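Local atomic coordinates of alcohol dehydrogenase superfamily protein (Novosphingobium aromaticivorans, PDB entry 3GAZ), a protein that probably acts as an NADP-dependent oxidoreductase of the medium-chain alcohol dehydrogenase superfamily. Residues T7-V12 / H105-A110; A11-A16 / A65-D70; D218-T223 / F233-R238; F239-S244 / T262-F267; P80-F85 / V111-L116. All coordinates share one frame; numbering follows the deposited sequence.

Interaction 1 (T7-V12 / H105-A110)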
# COMPACT_ATOMS: atom_id res chain seq x y z
N THR A 7 -9.59 -17.62 -13.04
CA THR A 7 -10.05 -16.87 -11.88
C THR A 7 -9.73 -17.58 -10.58
O THR A 7 -9.10 -18.63 -10.56
CB THR A 7 -11.57 -16.66 -11.95
OG1 THR A 7 -12.23 -17.94 -11.94
CG2 THR A 7 -11.95 -15.91 -13.22
N MSE A 8 -10.18 -16.99 -9.48
CA MSE A 8 -9.99 -17.56 -8.15
C MSE A 8 -11.09 -17.03 -7.25
O MSE A 8 -11.76 -16.05 -7.58
CB MSE A 8 -8.62 -17.16 -7.56
CG MSE A 8 -8.48 -15.69 -7.14
SE MSE A 8 -7.01 -15.34 -6.07
CE MSE A 8 -7.15 -13.53 -5.90
N ILE A 9 -11.29 -17.70 -6.11
CA ILE A 9 -12.29 -17.26 -5.15
C ILE A 9 -11.53 -16.53 -4.04
O ILE A 9 -10.47 -16.99 -3.60
CB ILE A 9 -13.03 -18.46 -4.50
CG1 ILE A 9 -13.88 -19.19 -5.55
CG2 ILE A 9 -13.92 -17.97 -3.36
CD1 ILE A 9 -14.95 -18.33 -6.18
N ALA A 10 -12.06 -15.40 -3.60
CA ALA A 10 -11.43 -14.63 -2.54
C ALA A 10 -12.51 -13.95 -1.72
O ALA A 10 -13.61 -13.69 -2.21
CB ALA A 10 -10.48 -13.59 -3.13
N ALA A 11 -12.19 -13.66 -0.47
CA ALA A 11 -13.12 -12.98 0.41
C ALA A 11 -12.71 -11.51 0.40
O ALA A 11 -11.55 -11.17 0.65
CB ALA A 11 -13.03 -13.54 1.82
N VAL A 12 -13.66 -10.64 0.08
CA VAL A 12 -13.38 -9.22 0.02
C VAL A 12 -14.20 -8.43 1.02
O VAL A 12 -15.41 -8.64 1.14
CB VAL A 12 -13.69 -8.66 -1.40
CG1 VAL A 12 -13.35 -7.18 -1.45
CG2 VAL A 12 -12.91 -9.43 -2.45
N HIS A 105 -6.89 -14.16 2.40
CA HIS A 105 -8.22 -14.77 2.40
C HIS A 105 -8.55 -14.99 0.93
O HIS A 105 -9.51 -14.42 0.39
CB HIS A 105 -9.27 -13.82 3.00
CG HIS A 105 -9.03 -13.48 4.44
ND1 HIS A 105 -9.68 -12.44 5.08
CD2 HIS A 105 -8.23 -14.05 5.37
CE1 HIS A 105 -9.28 -12.38 6.33
NE2 HIS A 105 -8.40 -13.34 6.54
N ALA A 106 -7.73 -15.79 0.26
CA ALA A 106 -7.90 -16.06 -1.16
C ALA A 106 -7.29 -17.41 -1.53
O ALA A 106 -6.42 -17.91 -0.83
CB ALA A 106 -7.23 -14.96 -1.98
N GLN A 107 -7.75 -17.98 -2.63
CA GLN A 107 -7.23 -19.27 -3.06
C GLN A 107 -5.80 -19.15 -3.57
O GLN A 107 -5.03 -20.11 -3.49
CB GLN A 107 -8.12 -19.88 -4.14
CG GLN A 107 -9.50 -20.26 -3.66
CD GLN A 107 -10.33 -20.92 -4.74
OE1 GLN A 107 -10.42 -20.40 -5.86
NE2 GLN A 107 -10.93 -22.06 -4.42
N PHE A 108 -5.44 -17.97 -4.09
CA PHE A 108 -4.09 -17.75 -4.62
C PHE A 108 -3.52 -16.38 -4.25
O PHE A 108 -4.26 -15.46 -3.91
CB PHE A 108 -4.09 -17.85 -6.15
CG PHE A 108 -4.56 -19.16 -6.68
CD1 PHE A 108 -3.66 -20.21 -6.87
CD2 PHE A 108 -5.90 -19.37 -6.99
CE1 PHE A 108 -4.09 -21.44 -7.36
CE2 PHE A 108 -6.35 -20.60 -7.48
CZ PHE A 108 -5.44 -21.63 -7.66
N ALA A 109 -2.20 -16.27 -4.32
CA ALA A 109 -1.52 -15.02 -4.04
C ALA A 109 -0.15 -15.02 -4.71
O ALA A 109 0.60 -16.00 -4.61
CB ALA A 109 -1.36 -14.82 -2.54
N ALA A 110 0.17 -13.94 -5.41
CA ALA A 110 1.46 -13.79 -6.08
C ALA A 110 2.34 -13.14 -5.01
O ALA A 110 2.07 -12.01 -4.59
CB ALA A 110 1.32 -12.88 -7.29
O HOH W 1 -10.83 -10.40 3.33

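Interaction 2 (A11-A16 / A65-D70)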
# COMPACT_ATOMS: atom_id res chain seq x y z
N ALA A 11 -12.19 -13.66 -0.47
CA ALA A 11 -13.12 -12.98 0.41
C ALA A 11 -12.71 -11.51 0.40
O ALA A 11 -11.55 -11.17 0.65
CB ALA A 11 -13.03 -13.54 1.82
N VAL A 12 -13.66 -10.64 0.08
CA VAL A 12 -13.38 -9.22 0.02
C VAL A 12 -14.20 -8.43 1.02
O VAL A 12 -15.41 -8.64 1.14
CB VAL A 12 -13.69 -8.66 -1.40
CG1 VAL A 12 -13.35 -7.18 -1.45
CG2 VAL A 12 -12.91 -9.43 -2.45
N VAL A 13 -13.54 -7.54 1.75
CA VAL A 13 -14.24 -6.67 2.68
C VAL A 13 -14.43 -5.42 1.83
O VAL A 13 -13.46 -4.76 1.47
CB VAL A 13 -13.40 -6.36 3.94
CG1 VAL A 13 -14.13 -5.36 4.82
CG2 VAL A 13 -13.15 -7.65 4.72
N GLU A 14 -15.68 -5.12 1.49
CA GLU A 14 -16.00 -3.99 0.63
C GLU A 14 -15.99 -2.63 1.30
O GLU A 14 -15.56 -1.64 0.71
CB GLU A 14 -17.34 -4.25 -0.05
CG GLU A 14 -17.45 -5.68 -0.56
CD GLU A 14 -18.64 -5.90 -1.48
OE1 GLU A 14 -19.75 -5.47 -1.12
OE2 GLU A 14 -18.45 -6.52 -2.55
N GLU A 15 -16.49 -2.57 2.54
CA GLU A 15 -16.53 -1.32 3.28
C GLU A 15 -16.33 -1.57 4.77
O GLU A 15 -16.43 -2.71 5.23
CB GLU A 15 -17.86 -0.60 3.06
CG GLU A 15 -19.11 -1.37 3.50
CD GLU A 15 -19.61 -2.35 2.45
OE1 GLU A 15 -19.68 -1.96 1.27
OE2 GLU A 15 -19.93 -3.50 2.82
N ALA A 16 -16.05 -0.51 5.51
CA ALA A 16 -15.83 -0.61 6.94
C ALA A 16 -16.91 -1.44 7.61
O ALA A 16 -18.10 -1.22 7.40
CB ALA A 16 -15.78 0.79 7.56
N ALA A 65 -10.87 -4.48 0.02
CA ALA A 65 -9.62 -5.22 -0.01
C ALA A 65 -9.76 -6.64 0.51
O ALA A 65 -10.72 -6.98 1.20
CB ALA A 65 -8.55 -4.47 0.81
N ILE A 66 -8.80 -7.48 0.15
CA ILE A 66 -8.75 -8.86 0.60
C ILE A 66 -7.82 -8.79 1.80
O ILE A 66 -6.68 -8.32 1.69
CB ILE A 66 -8.14 -9.77 -0.48
CG1 ILE A 66 -9.09 -9.84 -1.69
CG2 ILE A 66 -7.87 -11.15 0.09
CD1 ILE A 66 -8.48 -10.46 -2.93
N LEU A 67 -8.31 -9.22 2.96
CA LEU A 67 -7.51 -9.17 4.18
C LEU A 67 -6.82 -10.50 4.51
O LEU A 67 -6.94 -11.47 3.76
CB LEU A 67 -8.40 -8.72 5.35
CG LEU A 67 -9.22 -7.46 5.04
CD1 LEU A 67 -9.91 -6.97 6.32
CD2 LEU A 67 -8.32 -6.38 4.47
N GLY A 68 -6.09 -10.53 5.62
CA GLY A 68 -5.37 -11.74 6.01
C GLY A 68 -3.90 -11.51 5.70
O GLY A 68 -3.57 -11.16 4.58
N MSE A 69 -3.03 -11.72 6.68
CA MSE A 69 -1.61 -11.48 6.50
C MSE A 69 -0.71 -12.71 6.38
O MSE A 69 0.30 -12.69 5.68
CB MSE A 69 -1.10 -10.59 7.65
CG MSE A 69 -1.94 -9.34 7.89
SE MSE A 69 -1.45 -8.42 9.39
CE MSE A 69 -2.50 -9.05 10.52
N ASP A 70 -1.09 -13.79 7.07
CA ASP A 70 -0.31 -15.03 7.07
C ASP A 70 -0.87 -16.11 6.14
O ASP A 70 -2.09 -16.21 5.96
CB ASP A 70 -0.25 -15.64 8.48
CG ASP A 70 0.53 -14.80 9.47
OD1 ASP A 70 1.61 -14.28 9.11
OD2 ASP A 70 0.08 -14.68 10.64
O HOH W 1 -10.83 -10.40 3.33

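Interaction 3 (D218-T223 / F233-R238)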
# COMPACT_ATOMS: atom_id res chain seq x y z
N ASP A 218 16.56 -9.73 33.16
CA ASP A 218 17.46 -9.13 32.17
C ASP A 218 16.69 -8.60 30.97
O ASP A 218 17.01 -7.54 30.42
CB ASP A 218 18.48 -10.16 31.66
CG ASP A 218 19.39 -10.69 32.74
OD1 ASP A 218 19.93 -9.88 33.53
OD2 ASP A 218 19.58 -11.92 32.80
N LEU A 219 15.67 -9.35 30.55
CA LEU A 219 14.87 -8.98 29.39
C LEU A 219 13.37 -9.15 29.62
O LEU A 219 12.94 -10.19 30.10
CB LEU A 219 15.31 -9.83 28.19
CG LEU A 219 14.62 -9.66 26.84
CD1 LEU A 219 14.74 -8.21 26.35
CD2 LEU A 219 15.27 -10.61 25.84
N VAL A 220 12.59 -8.13 29.29
CA VAL A 220 11.14 -8.20 29.44
C VAL A 220 10.46 -7.93 28.10
O VAL A 220 10.69 -6.89 27.48
CB VAL A 220 10.60 -7.17 30.46
CG1 VAL A 220 9.07 -7.29 30.55
CG2 VAL A 220 11.23 -7.39 31.83
N TYR A 221 9.62 -8.86 27.65
CA TYR A 221 8.92 -8.66 26.39
C TYR A 221 7.44 -8.42 26.63
O TYR A 221 6.70 -9.32 27.03
CB TYR A 221 9.09 -9.87 25.46
CG TYR A 221 8.77 -9.55 24.00
CD1 TYR A 221 7.64 -8.82 23.66
CD2 TYR A 221 9.61 -9.98 22.97
CE1 TYR A 221 7.35 -8.51 22.33
CE2 TYR A 221 9.33 -9.68 21.64
CZ TYR A 221 8.20 -8.94 21.32
OH TYR A 221 7.91 -8.63 20.01
N ASP A 222 7.00 -7.19 26.38
CA ASP A 222 5.61 -6.81 26.54
C ASP A 222 4.86 -7.11 25.24
O ASP A 222 5.15 -6.52 24.20
CB ASP A 222 5.50 -5.32 26.85
CG ASP A 222 4.09 -4.79 26.70
OD1 ASP A 222 3.15 -5.47 27.16
OD2 ASP A 222 3.92 -3.70 26.12
N THR A 223 3.89 -8.02 25.30
CA THR A 223 3.11 -8.35 24.12
C THR A 223 1.69 -7.81 24.26
O THR A 223 0.85 -8.03 23.39
CB THR A 223 2.99 -9.87 23.88
OG1 THR A 223 2.04 -10.42 24.80
CG2 THR A 223 4.33 -10.55 24.07
N PHE A 233 8.43 -2.10 32.77
CA PHE A 233 9.48 -1.19 33.19
C PHE A 233 9.78 -1.47 34.66
O PHE A 233 10.90 -1.29 35.13
CB PHE A 233 9.04 0.27 33.04
CG PHE A 233 8.92 0.75 31.61
CD1 PHE A 233 9.45 0.02 30.55
CD2 PHE A 233 8.34 1.98 31.34
CE1 PHE A 233 9.40 0.50 29.24
CE2 PHE A 233 8.27 2.48 30.03
CZ PHE A 233 8.81 1.74 28.98
N SER A 234 8.75 -1.90 35.39
CA SER A 234 8.89 -2.19 36.81
C SER A 234 9.62 -3.51 37.08
O SER A 234 10.36 -3.62 38.06
CB SER A 234 7.50 -2.21 37.45
OG SER A 234 7.59 -2.47 38.84
N ALA A 235 9.43 -4.49 36.20
CA ALA A 235 10.05 -5.81 36.36
C ALA A 235 11.48 -5.96 35.82
O ALA A 235 12.18 -6.90 36.18
CB ALA A 235 9.16 -6.87 35.72
N VAL A 236 11.90 -5.03 34.96
CA VAL A 236 13.23 -5.12 34.36
C VAL A 236 14.37 -4.86 35.36
O VAL A 236 14.24 -4.03 36.26
CB VAL A 236 13.36 -4.15 33.14
CG1 VAL A 236 13.41 -2.70 33.62
CG2 VAL A 236 14.58 -4.50 32.31
N LYS A 237 15.47 -5.58 35.18
CA LYS A 237 16.66 -5.46 36.03
C LYS A 237 17.42 -4.19 35.66
O LYS A 237 17.24 -3.67 34.56
CB LYS A 237 17.56 -6.69 35.83
CG LYS A 237 18.88 -6.67 36.59
CD LYS A 237 19.72 -7.91 36.27
CE LYS A 237 19.04 -9.20 36.72
NZ LYS A 237 19.78 -10.43 36.33
N ARG A 238 18.24 -3.69 36.58
CA ARG A 238 19.04 -2.50 36.31
C ARG A 238 19.93 -2.79 35.11
O ARG A 238 20.53 -3.86 35.04
CB ARG A 238 19.90 -2.14 37.53
CG ARG A 238 20.94 -1.04 37.28
CD ARG A 238 21.59 -0.63 38.59
NE ARG A 238 20.57 -0.19 39.53
CZ ARG A 238 19.85 0.92 39.38
NH1 ARG A 238 20.06 1.70 38.33
NH2 ARG A 238 18.90 1.22 40.26

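Interaction 4 (F239-S244 / T262-F267)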
# COMPACT_ATOMS: atom_id res chain seq x y z
N PHE A 239 20.01 -1.84 34.18
CA PHE A 239 20.79 -1.99 32.96
C PHE A 239 20.10 -2.99 32.02
O PHE A 239 20.63 -3.32 30.96
CB PHE A 239 22.21 -2.50 33.25
CG PHE A 239 22.98 -1.66 34.24
CD1 PHE A 239 23.01 -0.27 34.12
CD2 PHE A 239 23.70 -2.26 35.27
CE1 PHE A 239 23.74 0.50 35.02
CE2 PHE A 239 24.44 -1.50 36.17
CZ PHE A 239 24.46 -0.11 36.04
N GLY A 240 18.92 -3.45 32.42
CA GLY A 240 18.17 -4.40 31.61
C GLY A 240 17.54 -3.83 30.35
O GLY A 240 17.68 -2.64 30.06
N HIS A 241 16.83 -4.67 29.60
CA HIS A 241 16.20 -4.26 28.35
C HIS A 241 14.73 -4.67 28.29
O HIS A 241 14.37 -5.80 28.62
CB HIS A 241 16.96 -4.88 27.17
CG HIS A 241 16.69 -4.23 25.85
ND1 HIS A 241 17.51 -4.41 24.76
CD2 HIS A 241 15.69 -3.41 25.44
CE1 HIS A 241 17.03 -3.73 23.73
NE2 HIS A 241 15.93 -3.11 24.11
N VAL A 242 13.88 -3.74 27.87
CA VAL A 242 12.46 -4.00 27.73
C VAL A 242 12.06 -3.77 26.26
O VAL A 242 12.44 -2.77 25.67
CB VAL A 242 11.62 -3.05 28.62
CG1 VAL A 242 10.13 -3.22 28.33
CG2 VAL A 242 11.91 -3.33 30.10
N VAL A 243 11.33 -4.72 25.68
CA VAL A 243 10.89 -4.55 24.30
C VAL A 243 9.37 -4.72 24.25
O VAL A 243 8.79 -5.42 25.08
CB VAL A 243 11.56 -5.57 23.33
CG1 VAL A 243 13.07 -5.49 23.44
CG2 VAL A 243 11.08 -6.98 23.64
N SER A 244 8.73 -4.05 23.30
CA SER A 244 7.29 -4.15 23.16
C SER A 244 6.88 -4.09 21.70
O SER A 244 7.54 -3.43 20.89
CB SER A 244 6.60 -3.01 23.91
OG SER A 244 5.20 -3.01 23.66
N THR A 262 17.04 0.06 29.33
CA THR A 262 16.79 0.35 27.92
C THR A 262 15.46 -0.22 27.41
O THR A 262 14.98 -1.24 27.89
CB THR A 262 17.95 -0.22 27.07
OG1 THR A 262 19.19 0.34 27.52
CG2 THR A 262 17.76 0.11 25.61
N TYR A 263 14.87 0.48 26.44
CA TYR A 263 13.60 0.07 25.83
C TYR A 263 13.70 0.14 24.30
O TYR A 263 14.31 1.06 23.76
CB TYR A 263 12.45 0.98 26.30
CG TYR A 263 11.19 0.83 25.48
CD1 TYR A 263 10.34 -0.27 25.65
CD2 TYR A 263 10.88 1.75 24.47
CE1 TYR A 263 9.22 -0.45 24.83
CE2 TYR A 263 9.76 1.58 23.65
CZ TYR A 263 8.94 0.48 23.84
OH TYR A 263 7.85 0.30 23.01
N SER A 264 13.10 -0.83 23.61
CA SER A 264 13.11 -0.84 22.15
C SER A 264 11.72 -1.18 21.63
O SER A 264 11.03 -2.02 22.21
CB SER A 264 14.10 -1.88 21.60
OG SER A 264 15.43 -1.58 21.97
N GLY A 265 11.31 -0.52 20.55
CA GLY A 265 10.00 -0.80 19.99
C GLY A 265 10.09 -1.84 18.89
O GLY A 265 11.15 -2.05 18.31
N VAL A 266 8.97 -2.49 18.60
CA VAL A 266 8.92 -3.51 17.55
C VAL A 266 7.74 -3.19 16.63
O VAL A 266 6.62 -2.99 17.10
CB VAL A 266 8.72 -4.93 18.13
CG1 VAL A 266 8.62 -5.95 16.98
CG2 VAL A 266 9.89 -5.29 19.04
N PHE A 267 7.99 -3.15 15.33
CA PHE A 267 6.95 -2.87 14.35
C PHE A 267 7.28 -3.65 13.08
O PHE A 267 7.95 -3.15 12.18
CB PHE A 267 6.89 -1.36 14.06
CG PHE A 267 5.77 -0.96 13.14
CD1 PHE A 267 4.46 -1.38 13.40
CD2 PHE A 267 6.02 -0.18 12.02
CE1 PHE A 267 3.42 -1.02 12.54
CE2 PHE A 267 4.98 0.19 11.16
CZ PHE A 267 3.68 -0.23 11.42
O HOH W 2 20.60 -0.33 29.75

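Interaction 5 (P80-F85 / V111-L116)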
# COMPACT_ATOMS: atom_id res chain seq x y z
N PRO A 80 9.66 -15.34 -13.52
CA PRO A 80 11.04 -15.34 -14.02
C PRO A 80 12.00 -14.90 -12.92
O PRO A 80 11.59 -14.28 -11.94
CB PRO A 80 10.99 -14.33 -15.17
CG PRO A 80 9.57 -14.45 -15.66
CD PRO A 80 8.79 -14.50 -14.37
N GLU A 81 13.28 -15.23 -13.08
CA GLU A 81 14.31 -14.84 -12.12
C GLU A 81 14.15 -15.41 -10.71
O GLU A 81 14.67 -14.85 -9.75
CB GLU A 81 14.38 -13.31 -12.04
CG GLU A 81 14.88 -12.65 -13.32
CD GLU A 81 14.74 -11.14 -13.30
OE1 GLU A 81 15.22 -10.50 -12.34
OE2 GLU A 81 14.14 -10.59 -14.25
N VAL A 82 13.43 -16.52 -10.57
CA VAL A 82 13.25 -17.14 -9.26
C VAL A 82 13.85 -18.54 -9.25
O VAL A 82 13.48 -19.38 -10.07
CB VAL A 82 11.76 -17.24 -8.88
CG1 VAL A 82 11.60 -18.07 -7.61
CG2 VAL A 82 11.18 -15.85 -8.67
N ASP A 83 14.76 -18.80 -8.33
CA ASP A 83 15.41 -20.10 -8.23
C ASP A 83 15.34 -20.69 -6.82
O ASP A 83 15.82 -21.80 -6.58
CB ASP A 83 16.87 -20.00 -8.68
CG ASP A 83 17.67 -19.03 -7.83
OD1 ASP A 83 17.63 -19.15 -6.58
OD2 ASP A 83 18.36 -18.16 -8.40
N SER A 84 14.75 -19.94 -5.89
CA SER A 84 14.64 -20.40 -4.51
C SER A 84 13.48 -21.36 -4.29
O SER A 84 13.43 -22.05 -3.27
CB SER A 84 14.51 -19.19 -3.58
OG SER A 84 13.46 -18.35 -3.99
N PHE A 85 12.54 -21.40 -5.23
CA PHE A 85 11.39 -22.30 -5.11
C PHE A 85 10.98 -22.90 -6.44
O PHE A 85 11.14 -22.27 -7.49
CB PHE A 85 10.19 -21.54 -4.51
CG PHE A 85 10.39 -21.14 -3.07
CD1 PHE A 85 10.38 -22.10 -2.07
CD2 PHE A 85 10.60 -19.81 -2.73
CE1 PHE A 85 10.59 -21.74 -0.74
CE2 PHE A 85 10.81 -19.44 -1.41
CZ PHE A 85 10.80 -20.41 -0.41
N VAL A 111 3.37 -13.85 -4.58
CA VAL A 111 4.24 -13.36 -3.51
C VAL A 111 5.73 -13.30 -3.84
O VAL A 111 6.27 -14.19 -4.50
CB VAL A 111 4.09 -14.25 -2.26
CG1 VAL A 111 4.92 -13.69 -1.11
CG2 VAL A 111 2.62 -14.34 -1.87
N ASP A 112 6.38 -12.24 -3.35
CA ASP A 112 7.82 -12.06 -3.54
C ASP A 112 8.48 -13.23 -2.83
O ASP A 112 8.27 -13.43 -1.63
CB ASP A 112 8.26 -10.74 -2.91
CG ASP A 112 9.73 -10.43 -3.17
OD1 ASP A 112 10.60 -11.28 -2.85
OD2 ASP A 112 10.02 -9.33 -3.68
N ALA A 113 9.28 -14.00 -3.57
CA ALA A 113 9.96 -15.18 -3.04
C ALA A 113 10.70 -14.95 -1.72
O ALA A 113 10.75 -15.84 -0.87
CB ALA A 113 10.93 -15.74 -4.08
N ARG A 114 11.25 -13.75 -1.55
CA ARG A 114 12.00 -13.42 -0.34
C ARG A 114 11.19 -13.49 0.95
O ARG A 114 11.75 -13.66 2.04
CB ARG A 114 12.61 -12.03 -0.48
CG ARG A 114 13.68 -11.94 -1.56
CD ARG A 114 14.14 -10.50 -1.74
NE ARG A 114 13.13 -9.70 -2.42
CZ ARG A 114 13.28 -8.40 -2.70
NH1 ARG A 114 14.39 -7.77 -2.36
NH2 ARG A 114 12.31 -7.75 -3.34
N LEU A 115 9.87 -13.35 0.83
CA LEU A 115 8.98 -13.39 1.99
C LEU A 115 8.62 -14.81 2.41
O LEU A 115 8.08 -15.03 3.50
CB LEU A 115 7.69 -12.63 1.68
CG LEU A 115 7.78 -11.12 1.43
CD1 LEU A 115 6.41 -10.58 1.02
CD2 LEU A 115 8.28 -10.42 2.69
N LEU A 116 8.92 -15.77 1.54
CA LEU A 116 8.59 -17.17 1.79
C LEU A 116 9.72 -18.06 2.29
O LEU A 116 10.90 -17.77 2.09
CB LEU A 116 8.01 -17.79 0.53
CG LEU A 116 6.66 -17.23 0.05
CD1 LEU A 116 6.36 -17.76 -1.33
CD2 LEU A 116 5.57 -17.62 1.05

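Interaction 1 (T7-V12 / H105-A110)
Gln107 reaches across to Ile9 with both backbone and side chain. Its N donates to Ile9 O at 3.1 Å, and its OE1 accepts from Ile9 N at 2.8 Å. Gln107 CG lies anti to the carbonyl carbon (chi1 -66°), and the chain runs straight on to CD. The extended chain carries the amide over to Ile9, and its last torsion (chi3 -49°) turns OE1 to the N. Ile9 N sits above the amide plane, 45° out of it, and not on a lone pair. The side chains of Ile9 and Gln107 run side by side in the same direction. An alanine in place of Gln107 would probably leave Ile9 N without this acceptor and strip the cover from one side of Ile9 CB.

Met8, a selenomethionine, stretches along the second segment with its chain extended beyond CG. This puts SE 4.1 Å from Ala106 CB. Met8 CB meets the edge of the Phe108 ring, 3.6 Å from CD2. Ala10 and Ala106 form a single bridge, with their CB atoms 3.7 Å apart.

At the far end Ala11 N donates to His105 O at 2.9 Å, almost straight. A water joins Ala11 O to His105 ND1, while His105 NE2 bonds Tyr315 OH. The contact joins the two-stranded sheet of 7-13 and 20-26 to the chain entering strand 108-112 of the GroES-like domain. Chemically, the Gln107 amide oxygen gives Ile9 N an acceptor where regular pairing would probably use a backbone carbonyl; Met8, Ala10, Ala106 and Phe108 add apolar packing.

Interaction 2 (A11-A16 / A65-D70)
Val13 and Ala65 form an isolated antiparallel bridge, a hydrogen-bonded pair, in the GroES-like part of the fold. It ties the chain at Val13 to the loop that leads from helix 46-52 into strand 70-78.

Two backbone hydrogen bonds make the bridge. Val13 N donates to Ala65 O at 2.9 Å, and Ala65 N donates back to Val13 O at 3.0 Å. Each donor is tilted a little over 20° from the plane of the carbonyl it meets.

Apolar contacts flank the bonds. Val13 CG2 touches Leu67 CD1 at 3.7 Å, the two side chains crossing at about a right angle. With Val13 CG1 anti to the backbone N (chi1 175°), CG2 is left beside that N and faces Leu67. The side chain of Val12 meets Ile66 at a slant, CG2 against CG1 at 3.9 Å. Its other branch, CG1, lies 3.7 Å from Ala65 O. Helix 46-52 adds Arg52 beside Val13 and Ile51 beside Leu67.

A water serves the next pair of polar groups, where the backbones are too far apart to bond directly. It is the one that links Ala11 O to His105 ND1, and it also accepts from Leu67 N at 2.8 Å.

Interaction 3 (D218-T223 / F233-R238)
A strand-helix-strand crossover in the Rossmann-type domain brings Asp218 and Val220 against the chain that leaves helix 227-235. Strand 217-222 lies in the parallel sheet, and the helix packs on it before the chain turns back toward strand 240-244.

The polar part is a salt bridge. Lys237 NZ donates to Asp218 OD1 at 2.9 Å. The ammonium group comes from above the carboxylate plane, 42° out of it. Lys237 leaves its backbone with CG anti to N (chi1 177°) and bends about CG-CD (chi3 -64°), so that CE curls back beside Asp218 OD1. CD and CE of Lys237 are each 3.4 Å from Asp218 OD1. The two side chains run alongside each other in one direction, and both residues are partly exposed.

The apolar part is buried. Val220 points its CG2 branch at the end of the helix. CG2 lies 3.9 Å from Val236 CA and 4.1 Å from Val236 CB. Ala235 CB is a looser neighbour, 4.4 Å from Val220 CG2. Val236 is the first residue to leave the helical conformation, so Val220 packs just where helix gives way to strand.

Lys259 NZ bonds the carbonyl oxygens of Phe233, Ser234 and Val236 at the same helix end. Val236 also touches Val242 of strand 240-244, and Ala235 touches Leu155 of strand 153-157. The helix end therefore rests on three neighbouring strands.

Interaction 4 (F239-S244 / T262-F267)
His241 and Ser264 meet through their first torsions. His241 CG is anti to the backbone N (chi1 -163°), which swings the ring across to the next strand. Ser264 OG is anti to its own carbonyl carbon (chi1 -63°) and turns to the ring edge. His241 NE2 and Ser264 OG hydrogen-bond at 2.7 Å. Thr262 covers one face of the same ring: its CG2 makes a CH-pi contact 4.2 Å from the ring centroid. A leucine in place of His241 would probably leave Ser264 OG without this partner and cost Thr262 the flat face it packs on.

Strands 240-244 and 262-265 run parallel, the last pair in the Rossmann-type sheet, joined by helix 254-258 in a beta-alpha-beta unit. Their backbones bond alternately. Val242 N donates to Thr262 O at 2.7 Å, and Ser264 N to Val242 O at 2.9 Å. Toward the C-terminal end Ser244 N to Ser264 O is longer, 3.3 Å, and the bond from Val266 N to Ser244 O is weak.

On the other face the Tyr263 ring turns an edge to Val242 and Ser244. Val242 CG1 is 4.0 Å from Tyr263 CD1, and Ser244 CB is 3.7 Å from Tyr263 OH. The His241-Ser264 bond thus adds a side-chain link to the backbone ladder, while the opposite face combines tyrosine packing with a bond from Ser244 OG to Asp222 OD2 of strand 217-222.

Interaction 5 (P80-F85 / V111-L116)
In the GroES-like domain, the loop between strands 70-78 and 90-94 packs on a short 3-10 turn, residues 113-115, that follows strand 108-112. Phe85 makes most of the contact. Its ring comes edge-on to the turn: CE2 lies 3.6 Å from Ala113 O, and CZ lies 3.6 Å from Leu116 O. Both carbonyl oxygens are close to the ring plane, where the slightly positive ring hydrogens point. Phe85 CG is anti to the carbonyl carbon (chi1 -68°), and this aims the ring at the turn. Leu116 CB also packs on the ring, 3.8 Å from Phe85 CE2, with the two side chains meeting at a slant.

Ala113 is held by several small contacts. Its CB lies 3.6 Å from Ser84 OG. Val82 CG1 is a looser neighbour of the same methyl, at 4.3 Å. The methyl thus sits among Val82, Ser84 and Phe85, and the interface is one of van der Waals packing.

The turn is braced from within. Asp112 OD1 takes Arg114 N through its anti lone pair, an Asx turn. Arg114 also grips the carboxylate side-on, with NE to OD1 at 3.0 Å and NH2 to OD2 at 2.8 Å. OD1 therefore accepts two bonds, and both oxygens lie close to the guanidinium plane. This clamp probably fixes the backbone on which Ala113 is presented.

Val35 of strand 34-39 touches both Val82 and Leu116. Val91 of strand 90-94 meets Phe85 and Leu116. Leu278 of helix 278-293 packs on Arg114, which also touches Asp323 of the second subunit.

In the fold
From the N terminus, strand 7-13 serves two contacts. Interaction 2 closes the shorter loop, to 65-70, and interaction 1 the longer one, to 105-110. They share Ala11, Val12 and a water, and His105 N probably bonds Leu67 O. Interaction 5 starts between the ends of interaction 1 and closes just beyond it, so these two cross; both use strand 108-112. The first two join the N-terminal strand to the GroES-like domain, and interaction 5 ties two parts of that domain together. Interactions 3 and 4 follow in series in the Rossmann-type domain. They build neighbouring parts of one parallel sheet and touch at Asp222 and Ser244. The centres of interactions 1 and 3 are about 42 Å apart.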